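Local coordinates for hemolysin-related protein (Vibrio cholerae serotype O1, PDB 6MLT), which is a secreted, metal-binding biofilm matrix protein that probably binds carbohydrate and helps Vibrio cholerae biofilms adhere to surfaces, at residues A319-D327 against T384-F392; T570-S581 against S596-T607. All blocks are in the same frame, centred on the assembly; numbering follows the deposited sequence.

Contact 1 (A319-D327 against T384-F392)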
loop_
_atom_site.group_PDB
_atom_site.type_symbol
_atom_site.label_atom_id
_atom_site.label_comp_id
_atom_site.label_asym_id
_atom_site.label_seq_id
_atom_site.Cartn_x
_atom_site.Cartn_y
_atom_site.Cartn_z
ATOM N N ALA A 319 -17.993 -4.711 -23.943
ATOM C CA ALA A 319 -19.429 -4.566 -24.123
ATOM C C ALA A 319 -19.761 -4.652 -25.608
ATOM O O ALA A 319 -19.031 -4.117 -26.448
ATOM C CB ALA A 319 -19.913 -3.233 -23.560
ATOM N N ILE A 320 -20.862 -5.325 -25.927
ATOM C CA ILE A 320 -21.287 -5.515 -27.312
ATOM C C ILE A 320 -22.791 -5.329 -27.393
ATOM O O ILE A 320 -23.539 -5.940 -26.623
ATOM C CB ILE A 320 -20.907 -6.907 -27.842
ATOM C CG1 ILE A 320 -19.394 -7.125 -27.734
ATOM C CG2 ILE A 320 -21.387 -7.068 -29.292
ATOM C CD1 ILE A 320 -18.944 -8.526 -28.165
ATOM N N ARG A 321 -23.239 -4.502 -28.333
ATOM C CA ARG A 321 -24.653 -4.414 -28.660
ATOM C C ARG A 321 -24.882 -5.110 -29.990
ATOM O O ARG A 321 -24.153 -4.870 -30.962
ATOM C CB ARG A 321 -25.150 -2.964 -28.700
ATOM C CG ARG A 321 -25.685 -2.474 -27.345
ATOM C CD ARG A 321 -26.439 -1.143 -27.448
ATOM N NE ARG A 321 -25.546 0.017 -27.492
ATOM C CZ ARG A 321 -25.154 0.644 -28.597
ATOM N NH1 ARG A 321 -25.562 0.238 -29.788
ATOM N NH2 ARG A 321 -24.338 1.692 -28.511
ATOM N N SER A 322 -25.873 -5.995 -30.024
ATOM C CA SER A 322 -26.100 -6.803 -31.209
ATOM C C SER A 322 -27.550 -7.252 -31.231
ATOM O O SER A 322 -28.186 -7.394 -30.187
ATOM C CB SER A 322 -25.169 -8.018 -31.233
ATOM O OG SER A 322 -25.453 -8.893 -30.153
ATOM N N GLY A 323 -28.061 -7.453 -32.442
ATOM C CA GLY A 323 -29.358 -8.060 -32.645
ATOM C C GLY A 323 -29.248 -9.107 -33.730
ATOM O O GLY A 323 -28.672 -10.178 -33.508
ATOM N N ALA A 324 -29.774 -8.801 -34.918
ATOM C CA ALA A 324 -29.524 -9.649 -36.074
ATOM C C ALA A 324 -28.050 -9.633 -36.459
ATOM O O ALA A 324 -27.530 -10.631 -36.975
ATOM C CB ALA A 324 -30.384 -9.193 -37.252
ATOM N N VAL A 325 -27.368 -8.517 -36.225
ATOM C CA VAL A 325 -25.971 -8.345 -36.591
ATOM C C VAL A 325 -25.249 -7.685 -35.419
ATOM O O VAL A 325 -25.844 -7.406 -34.376
ATOM C CB VAL A 325 -25.802 -7.529 -37.891
ATOM C CG1 VAL A 325 -26.494 -8.252 -39.052
ATOM C CG2 VAL A 325 -26.340 -6.102 -37.735
ATOM N N VAL A 326 -23.946 -7.475 -35.581
ATOM C CA VAL A 326 -23.122 -6.868 -34.540
ATOM C C VAL A 326 -23.148 -5.359 -34.756
ATOM O O VAL A 326 -22.634 -4.856 -35.756
ATOM C CB VAL A 326 -21.689 -7.416 -34.565
ATOM C CG1 VAL A 326 -20.844 -6.736 -33.508
ATOM C CG2 VAL A 326 -21.689 -8.916 -34.334
ATOM N N ASP A 327 -23.740 -4.634 -33.811
ATOM C CA ASP A 327 -24.037 -3.219 -33.993
ATOM C C ASP A 327 -22.993 -2.293 -33.396
ATOM O O ASP A 327 -22.670 -1.272 -34.008
ATOM C CB ASP A 327 -25.406 -2.902 -33.396
ATOM C CG ASP A 327 -26.507 -3.667 -34.093
ATOM O OD1 ASP A 327 -26.606 -3.547 -35.337
ATOM O OD2 ASP A 327 -27.227 -4.423 -33.414
ATOM N N THR A 384 -22.269 -15.950 -28.243
ATOM C CA THR A 384 -22.489 -15.445 -29.590
ATOM C C THR A 384 -23.176 -14.088 -29.551
ATOM O O THR A 384 -23.975 -13.797 -28.659
ATOM C CB THR A 384 -23.331 -16.420 -30.420
ATOM O OG1 THR A 384 -24.660 -16.468 -29.892
ATOM C CG2 THR A 384 -22.714 -17.821 -30.394
ATOM N N VAL A 385 -22.838 -13.258 -30.532
ATOM C CA VAL A 385 -23.488 -11.977 -30.764
ATOM C C VAL A 385 -23.770 -11.876 -32.257
ATOM O O VAL A 385 -22.931 -12.260 -33.083
ATOM C CB VAL A 385 -22.625 -10.793 -30.280
ATOM C CG1 VAL A 385 -22.512 -10.799 -28.760
ATOM C CG2 VAL A 385 -21.238 -10.843 -30.915
ATOM N N GLY A 386 -24.953 -11.386 -32.600
ATOM C CA GLY A 386 -25.401 -11.393 -33.974
ATOM C C GLY A 386 -25.879 -12.776 -34.372
ATOM O O GLY A 386 -26.099 -13.662 -33.536
ATOM N N SER A 387 -26.010 -12.970 -35.683
ATOM C CA SER A 387 -26.570 -14.212 -36.200
ATOM C C SER A 387 -26.066 -14.485 -37.609
ATOM O O SER A 387 -26.113 -13.604 -38.472
ATOM C CB SER A 387 -28.097 -14.159 -36.212
ATOM O OG SER A 387 -28.622 -15.354 -36.773
ATOM N N LYS A 388 -25.618 -15.722 -37.835
ATOM C CA LYS A 388 -25.255 -16.165 -39.179
ATOM C C LYS A 388 -26.455 -16.149 -40.113
ATOM O O LYS A 388 -26.289 -16.052 -41.337
ATOM C CB LYS A 388 -24.670 -17.577 -39.124
ATOM C CG LYS A 388 -23.242 -17.653 -38.626
ATOM C CD LYS A 388 -22.791 -19.103 -38.472
ATOM C CE LYS A 388 -21.414 -19.344 -39.081
ATOM N NZ LYS A 388 -21.481 -19.653 -40.543
ATOM N N ASP A 389 -27.665 -16.286 -39.564
ATOM C CA ASP A 389 -28.882 -16.271 -40.367
ATOM C C ASP A 389 -29.197 -14.902 -40.953
ATOM O O ASP A 389 -30.170 -14.781 -41.707
ATOM C CB ASP A 389 -30.074 -16.750 -39.531
ATOM C CG ASP A 389 -30.134 -18.262 -39.402
ATOM O OD1 ASP A 389 -29.544 -18.964 -40.249
ATOM O OD2 ASP A 389 -30.783 -18.750 -38.452
ATOM N N SER A 390 -28.426 -13.873 -40.620
ATOM C CA SER A 390 -28.612 -12.556 -41.216
ATOM C C SER A 390 -27.940 -12.413 -42.575
ATOM O O SER A 390 -28.023 -11.340 -43.181
ATOM C CB SER A 390 -28.068 -11.481 -40.270
ATOM O OG SER A 390 -28.767 -11.541 -39.039
ATOM N N ALA A 391 -27.282 -13.454 -43.063
ATOM C CA ALA A 391 -26.479 -13.353 -44.270
ATOM C C ALA A 391 -27.317 -13.579 -45.518
ATOM O O ALA A 391 -28.154 -14.483 -45.569
ATOM C CB ALA A 391 -25.339 -14.372 -44.232
ATOM N N PHE A 392 -27.084 -12.735 -46.523
ATOM C CA PHE A 392 -27.392 -13.078 -47.903
ATOM C C PHE A 392 -26.229 -13.852 -48.520
ATOM O O PHE A 392 -26.438 -14.865 -49.192
ATOM C CB PHE A 392 -27.703 -11.806 -48.703
ATOM C CG PHE A 392 -27.964 -12.050 -50.148
ATOM C CD1 PHE A 392 -29.199 -12.503 -50.576
ATOM C CD2 PHE A 392 -26.977 -11.819 -51.087
ATOM C CE1 PHE A 392 -29.439 -12.730 -51.916
ATOM C CE2 PHE A 392 -27.214 -12.049 -52.430
ATOM C CZ PHE A 392 -28.450 -12.501 -52.840
HETATM O O HOH W 1 -27.398 -10.757 -31.118
#
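In the beta-prism lectin domain, the hairpin turn through Ser322 to Val326 packs with Ala324 against Ser390 and with Val326 against Val385, where strand 382-386 leaves its sheet. The two strands lie in different four-stranded sheets of the prism, so this contact ties neighbouring faces together. Ser390 supplies a direct polar bond: its OG donates to Ala324 O at 2.6 Å, approaching from above the carbonyl plane (46° out of it). With chi1 at -60°, the hydroxyl lies beside its own backbone N, opposite its carbonyl carbon, and faces the turn. Its CB meanwhile rests 3.8 Å from Val325 CG1, giving Ser390 an apolar footing as well. A water bridges the next step of the turn. It accepts from Gly386 N at 2.9 Å, donates to Gly323 O at 2.8 Å, and lies 2.9 Å from Ser322 OG, in a bond whose direction is open. Gly323 O also receives a CA-H...O contact from Gly386 CA, 3.5 Å away and 148° at the hydrogen. Deeper in, Val385 splits its branches: CG1 meets Ile320 CG2 at 3.9 Å, the two side chains crossing at about a right angle, and CG2 meets Val326 CG2 at 4.0 Å. Met373 and Ser345 also border Val385. Within the turn, Gly323 N bonds to Val325 O and Asp327 N to Arg321 O, which fixes the hairpin. Two successive peptides are thus used at both ends. Their carbonyls, Gly323 O and Ala324 O, accept from the 384-392 side or its water, while their amides, Ala324 N and Val325 N, donate to a citrate that probably came from the crystallisation liquor. Bonding at the carbonyls would probably polarise these peptides and make their N-H groups somewhat better donors to an anion.

Contact 2 (T570-S581 against S596-T607)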
loop_
_atom_site.group_PDB
_atom_site.type_symbol
_atom_site.label_atom_id
_atom_site.label_comp_id
_atom_site.label_asym_id
_atom_site.label_seq_id
_atom_site.Cartn_x
_atom_site.Cartn_y
_atom_site.Cartn_z
ATOM N N THR A 570 7.673 10.195 -0.237
ATOM C CA THR A 570 6.529 10.795 0.438
ATOM C C THR A 570 6.950 12.037 1.221
ATOM O O THR A 570 8.041 12.101 1.794
ATOM C CB THR A 570 5.881 9.786 1.393
ATOM O OG1 THR A 570 4.725 10.373 2.005
ATOM C CG2 THR A 570 6.853 9.365 2.484
ATOM N N ARG A 571 6.054 13.021 1.257
ATOM C CA ARG A 571 6.230 14.203 2.091
ATOM C C ARG A 571 5.819 13.975 3.540
ATOM O O ARG A 571 6.008 14.870 4.369
ATOM C CB ARG A 571 5.398 15.369 1.553
ATOM C CG ARG A 571 5.686 15.793 0.123
ATOM C CD ARG A 571 7.020 16.487 -0.025
ATOM N NE ARG A 571 7.327 17.470 1.017
ATOM C CZ ARG A 571 6.895 18.727 1.037
ATOM N NH1 ARG A 571 6.090 19.191 0.089
ATOM N NH2 ARG A 571 7.273 19.529 2.019
ATOM N N ILE A 572 5.243 12.822 3.860
ATOM C CA ILE A 572 4.614 12.616 5.159
ATOM C C ILE A 572 4.686 11.136 5.502
ATOM O O ILE A 572 4.492 10.273 4.641
ATOM C CB ILE A 572 3.157 13.134 5.146
ATOM C CG1 ILE A 572 2.498 12.948 6.512
ATOM C CG2 ILE A 572 2.338 12.438 4.058
ATOM C CD1 ILE A 572 1.255 13.807 6.688
ATOM N N TRP A 573 4.978 10.848 6.769
ATOM C CA TRP A 573 4.971 9.481 7.290
ATOM C C TRP A 573 4.352 9.586 8.680
ATOM O O TRP A 573 5.055 9.747 9.682
ATOM C CB TRP A 573 6.371 8.887 7.323
ATOM C CG TRP A 573 6.386 7.416 7.593
ATOM C CD1 TRP A 573 6.026 6.795 8.750
ATOM C CD2 TRP A 573 6.795 6.383 6.688
ATOM N NE1 TRP A 573 6.186 5.431 8.627
ATOM C CE2 TRP A 573 6.653 5.154 7.367
ATOM C CE3 TRP A 573 7.266 6.380 5.370
ATOM C CZ2 TRP A 573 6.970 3.931 6.775
ATOM C CZ3 TRP A 573 7.581 5.162 4.781
ATOM C CH2 TRP A 573 7.429 3.953 5.486
ATOM N N ASN A 574 3.029 9.513 8.732
ATOM C CA ASN A 574 2.305 10.045 9.874
ATOM C C ASN A 574 1.960 8.997 10.922
ATOM O O ASN A 574 1.475 9.364 11.999
ATOM C CB ASN A 574 1.021 10.721 9.396
ATOM C CG ASN A 574 0.012 9.727 8.896
ATOM O OD1 ASN A 574 0.273 8.995 7.938
ATOM N ND2 ASN A 574 -1.131 9.666 9.552
ATOM N N GLN A 575 2.199 7.718 10.646
ATOM C CA GLN A 575 1.884 6.659 11.593
ATOM C C GLN A 575 2.741 5.448 11.258
ATOM O O GLN A 575 3.330 5.355 10.181
ATOM C CB GLN A 575 0.387 6.313 11.572
ATOM C CG GLN A 575 -0.121 5.754 10.254
ATOM C CD GLN A 575 -1.620 5.516 10.239
ATOM O OE1 GLN A 575 -2.382 6.189 10.944
ATOM N NE2 GLN A 575 -2.054 4.575 9.418
ATOM N N TYR A 576 2.800 4.517 12.203
ATOM C CA TYR A 576 3.631 3.330 12.028
ATOM C C TYR A 576 3.110 2.446 10.901
ATOM O O TYR A 576 3.896 1.829 10.172
ATOM C CB TYR A 576 3.682 2.561 13.346
ATOM C CG TYR A 576 4.614 1.387 13.351
ATOM C CD1 TYR A 576 4.168 0.134 12.965
ATOM C CD2 TYR A 576 5.934 1.521 13.762
ATOM C CE1 TYR A 576 5.010 -0.955 12.974
ATOM C CE2 TYR A 576 6.793 0.428 13.775
ATOM C CZ TYR A 576 6.317 -0.801 13.381
ATOM O OH TYR A 576 7.145 -1.892 13.381
ATOM N N ALA A 577 1.787 2.364 10.756
ATOM C CA ALA A 577 1.152 1.580 9.693
ATOM C C ALA A 577 0.895 2.456 8.465
ATOM O O ALA A 577 -0.226 2.603 7.978
ATOM C CB ALA A 577 -0.142 0.955 10.205
ATOM N N PHE A 578 1.980 3.029 7.953
ATOM C CA PHE A 578 1.895 3.977 6.853
ATOM C C PHE A 578 1.788 3.250 5.516
ATOM O O PHE A 578 2.563 2.329 5.238
ATOM C CB PHE A 578 3.119 4.891 6.840
ATOM C CG PHE A 578 3.140 5.821 5.672
ATOM C CD1 PHE A 578 2.372 6.969 5.678
ATOM C CD2 PHE A 578 3.892 5.527 4.547
ATOM C CE1 PHE A 578 2.376 7.820 4.592
ATOM C CE2 PHE A 578 3.895 6.376 3.456
ATOM C CZ PHE A 578 3.141 7.514 3.477
ATOM N N ASN A 579 0.846 3.686 4.677
ATOM C CA ASN A 579 0.724 3.151 3.323
ATOM C C ASN A 579 0.040 4.146 2.390
ATOM O O ASN A 579 -0.747 3.751 1.523
ATOM C CB ASN A 579 -0.038 1.820 3.333
ATOM C CG ASN A 579 -1.526 1.993 3.562
ATOM O OD1 ASN A 579 -1.958 2.901 4.264
ATOM N ND2 ASN A 579 -2.321 1.118 2.958
ATOM N N PHE A 580 0.334 5.438 2.568
ATOM C CA PHE A 580 -0.116 6.521 1.689
ATOM C C PHE A 580 -1.611 6.812 1.756
ATOM O O PHE A 580 -2.015 7.974 1.897
ATOM C CB PHE A 580 0.228 6.235 0.222
ATOM C CG PHE A 580 1.675 6.434 -0.117
ATOM C CD1 PHE A 580 2.205 7.708 -0.238
ATOM C CD2 PHE A 580 2.500 5.347 -0.329
ATOM C CE1 PHE A 580 3.541 7.890 -0.556
ATOM C CE2 PHE A 580 3.833 5.521 -0.646
ATOM C CZ PHE A 580 4.353 6.794 -0.760
ATOM N N SER A 581 -2.443 5.778 1.630
ATOM C CA SER A 581 -3.837 5.993 1.257
ATOM C C SER A 581 -4.660 6.678 2.337
ATOM O O SER A 581 -5.728 7.215 2.021
ATOM C CB SER A 581 -4.487 4.662 0.890
ATOM O OG SER A 581 -3.757 4.062 -0.159
ATOM N N SER A 596 -5.741 1.007 -1.126
ATOM C CA SER A 596 -4.293 1.020 -1.312
ATOM C C SER A 596 -3.839 -0.102 -2.237
ATOM O O SER A 596 -2.922 0.085 -3.046
ATOM C CB SER A 596 -3.597 0.891 0.042
ATOM O OG SER A 596 -3.864 -0.383 0.610
ATOM N N TRP A 597 -4.461 -1.279 -2.128
ATOM C CA TRP A 597 -4.000 -2.443 -2.877
ATOM C C TRP A 597 -4.354 -2.370 -4.356
ATOM O O TRP A 597 -3.877 -3.210 -5.126
ATOM C CB TRP A 597 -4.564 -3.735 -2.267
ATOM C CG TRP A 597 -6.048 -3.868 -2.310
ATOM C CD1 TRP A 597 -6.790 -4.477 -3.283
ATOM C CD2 TRP A 597 -6.983 -3.404 -1.324
ATOM N NE1 TRP A 597 -8.125 -4.414 -2.966
ATOM C CE2 TRP A 597 -8.271 -3.761 -1.769
ATOM C CE3 TRP A 597 -6.852 -2.723 -0.107
ATOM C CZ2 TRP A 597 -9.425 -3.457 -1.045
ATOM C CZ3 TRP A 597 -8.002 -2.421 0.610
ATOM C CH2 TRP A 597 -9.268 -2.792 0.140
ATOM N N LEU A 598 -5.166 -1.396 -4.768
ATOM C CA LEU A 598 -5.481 -1.187 -6.173
ATOM C C LEU A 598 -4.824 0.064 -6.741
ATOM O O LEU A 598 -5.058 0.393 -7.911
ATOM C CB LEU A 598 -7.001 -1.106 -6.368
ATOM C CG LEU A 598 -7.788 -2.343 -5.917
ATOM C CD1 LEU A 598 -9.266 -2.120 -6.135
ATOM C CD2 LEU A 598 -7.318 -3.613 -6.639
ATOM N N THR A 599 -4.002 0.765 -5.950
ATOM C CA THR A 599 -3.320 1.964 -6.418
ATOM C C THR A 599 -1.832 1.689 -6.410
ATOM O O THR A 599 -1.309 1.065 -7.348
ATOM C CB THR A 599 -3.740 3.185 -5.587
ATOM O OG1 THR A 599 -3.644 2.905 -4.183
ATOM C CG2 THR A 599 -5.185 3.564 -5.908
ATOM N N HIS A 600 -1.091 2.143 -5.395
ATOM C CA HIS A 600 0.341 1.885 -5.296
ATOM C C HIS A 600 0.654 0.468 -4.827
ATOM O O HIS A 600 1.758 -0.022 -5.082
ATOM C CB HIS A 600 0.977 2.889 -4.332
ATOM C CG HIS A 600 0.274 2.963 -3.016
ATOM N ND1 HIS A 600 0.616 2.169 -1.943
ATOM C CD2 HIS A 600 -0.787 3.701 -2.614
ATOM C CE1 HIS A 600 -0.186 2.434 -0.928
ATOM N NE2 HIS A 600 -1.052 3.355 -1.313
ATOM N N ASN A 601 -0.286 -0.189 -4.146
ATOM C CA ASN A 601 -0.134 -1.573 -3.703
ATOM C C ASN A 601 1.168 -1.769 -2.928
ATOM O O ASN A 601 1.959 -2.674 -3.205
ATOM C CB ASN A 601 -0.216 -2.541 -4.882
ATOM C CG ASN A 601 -0.433 -3.972 -4.431
ATOM O OD1 ASN A 601 -0.891 -4.210 -3.314
ATOM N ND2 ASN A 601 -0.109 -4.931 -5.296
ATOM N N SER A 602 1.380 -0.915 -1.929
ATOM C CA SER A 602 2.546 -1.020 -1.066
ATOM C C SER A 602 2.127 -0.777 0.376
ATOM O O SER A 602 1.045 -0.252 0.651
ATOM C CB SER A 602 3.643 -0.023 -1.463
ATOM O OG SER A 602 3.243 1.306 -1.166
ATOM N N PHE A 603 3.008 -1.160 1.296
ATOM C CA PHE A 603 2.781 -0.960 2.719
ATOM C C PHE A 603 4.134 -0.755 3.383
ATOM O O PHE A 603 5.042 -1.577 3.225
ATOM C CB PHE A 603 2.029 -2.149 3.330
ATOM C CG PHE A 603 1.129 -1.772 4.470
ATOM C CD1 PHE A 603 1.652 -1.559 5.736
ATOM C CD2 PHE A 603 -0.240 -1.617 4.278
ATOM C CE1 PHE A 603 0.832 -1.204 6.784
ATOM C CE2 PHE A 603 -1.064 -1.262 5.331
ATOM C CZ PHE A 603 -0.529 -1.054 6.583
ATOM N N ARG A 604 4.258 0.362 4.101
ATOM C CA ARG A 604 5.515 0.819 4.693
ATOM C C ARG A 604 6.596 1.037 3.632
ATOM O O ARG A 604 7.779 0.796 3.861
ATOM C CB ARG A 604 5.976 -0.135 5.802
ATOM C CG ARG A 604 5.329 0.214 7.167
ATOM C CD ARG A 604 5.645 -0.811 8.252
ATOM N NE ARG A 604 4.873 -2.043 8.074
ATOM C CZ ARG A 604 3.748 -2.336 8.716
ATOM N NH1 ARG A 604 3.227 -1.501 9.606
ATOM N NH2 ARG A 604 3.143 -3.485 8.472
ATOM N N SER A 605 6.182 1.544 2.473
ATOM C CA SER A 605 7.087 2.074 1.464
ATOM C C SER A 605 6.940 3.589 1.364
ATOM O O SER A 605 5.822 4.119 1.385
ATOM C CB SER A 605 6.819 1.462 0.086
ATOM O OG SER A 605 7.591 2.134 -0.891
ATOM N N ALA A 606 8.071 4.277 1.233
ATOM C CA ALA A 606 8.091 5.718 1.034
ATOM C C ALA A 606 7.969 6.127 -0.428
ATOM O O ALA A 606 7.885 7.326 -0.715
ATOM C CB ALA A 606 9.384 6.309 1.612
ATOM N N THR A 607 7.966 5.175 -1.358
ATOM C CA THR A 607 8.058 5.505 -2.776
ATOM C C THR A 607 6.698 5.928 -3.317
ATOM O O THR A 607 5.733 5.163 -3.251
ATOM C CB THR A 607 8.584 4.313 -3.568
ATOM O OG1 THR A 607 9.853 3.911 -3.044
ATOM C CG2 THR A 607 8.735 4.672 -5.062
HETATM O O HOH W 2 -4.745 4.752 -2.550
#
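The C-terminal tail of the beta-propeller passes through its centre, and here two irregular pieces of it pack together through Trp573 on Ala606, Asn579 on Phe603 and Phe580 on His600. Backbone bonds to Val37, Ala102, Val279 and Ala480, all in innermost blade strands, support this central placement. Two main-chain bonds join the pieces: Thr570 N to Ala606 O at 2.9 Å, and Arg604 N to Phe578 O at 2.8 Å. Between them the Trp573 ring brings CZ3 to within 3.8 Å of Ala606 CB; its indole N-H is used by Tyr523 OH. Arg604, bent at chi3, returns its NH1 to Tyr576 O in a weak bond of 3.4 Å. Phe603 CE1 lies over the rim of one guanidinium face, while Tyr576 O lies at its edge, in plane; NE of the same residue bonds to Gln277 O. On the Phe603 ring lies Asn579 CB, a CH-pi contact 3.9 Å from the centroid and 25° off the normal. His600 has neighbours on both faces and at both nitrogens. Its chi1 of 51° sets the ring between its own backbone N and carbonyl carbon, with Ser596 O over one face and Phe580 over the other. The edge of Phe580 points toward the face of His600, centroids 5.1 Å apart and planes at 63°. Both imidazole nitrogens have hydroxyl partners, Ser602 OG at ND1 and Ser581 OG at NE2, although neither bond reveals which atom donates, which probably restricts rotation of the ring. The Ser581 OG to His600 NE2 distance is 3.0 Å, and a water 2.7 Å from Ser581 OG bonds on to Thr599 OG1, bridging the two hydroxyls.

Contacts 1 and 2 belong to different domains and do not touch: their centres are 48 Å apart and their nearest atoms about 20 Å. Contact 1 closes before contact 2 opens: the prism is inserted within one propeller blade, between strands 277-279 and 443-448, and contact 2 lies in the tail that follows the last blade strand. Contact 2 lies about 5 Å from the centre of the chain, contact 1 about 44 Å. Their surroundings differ accordingly. Contact 1 is away from the metal sites, but Gly323 comes within about 3 Å of the citrate, whereas the side chain of Thr607 in contact 2 is about 7 Å from a sodium ion and that of Trp573 about 11 Å from calcium ligand Asp56.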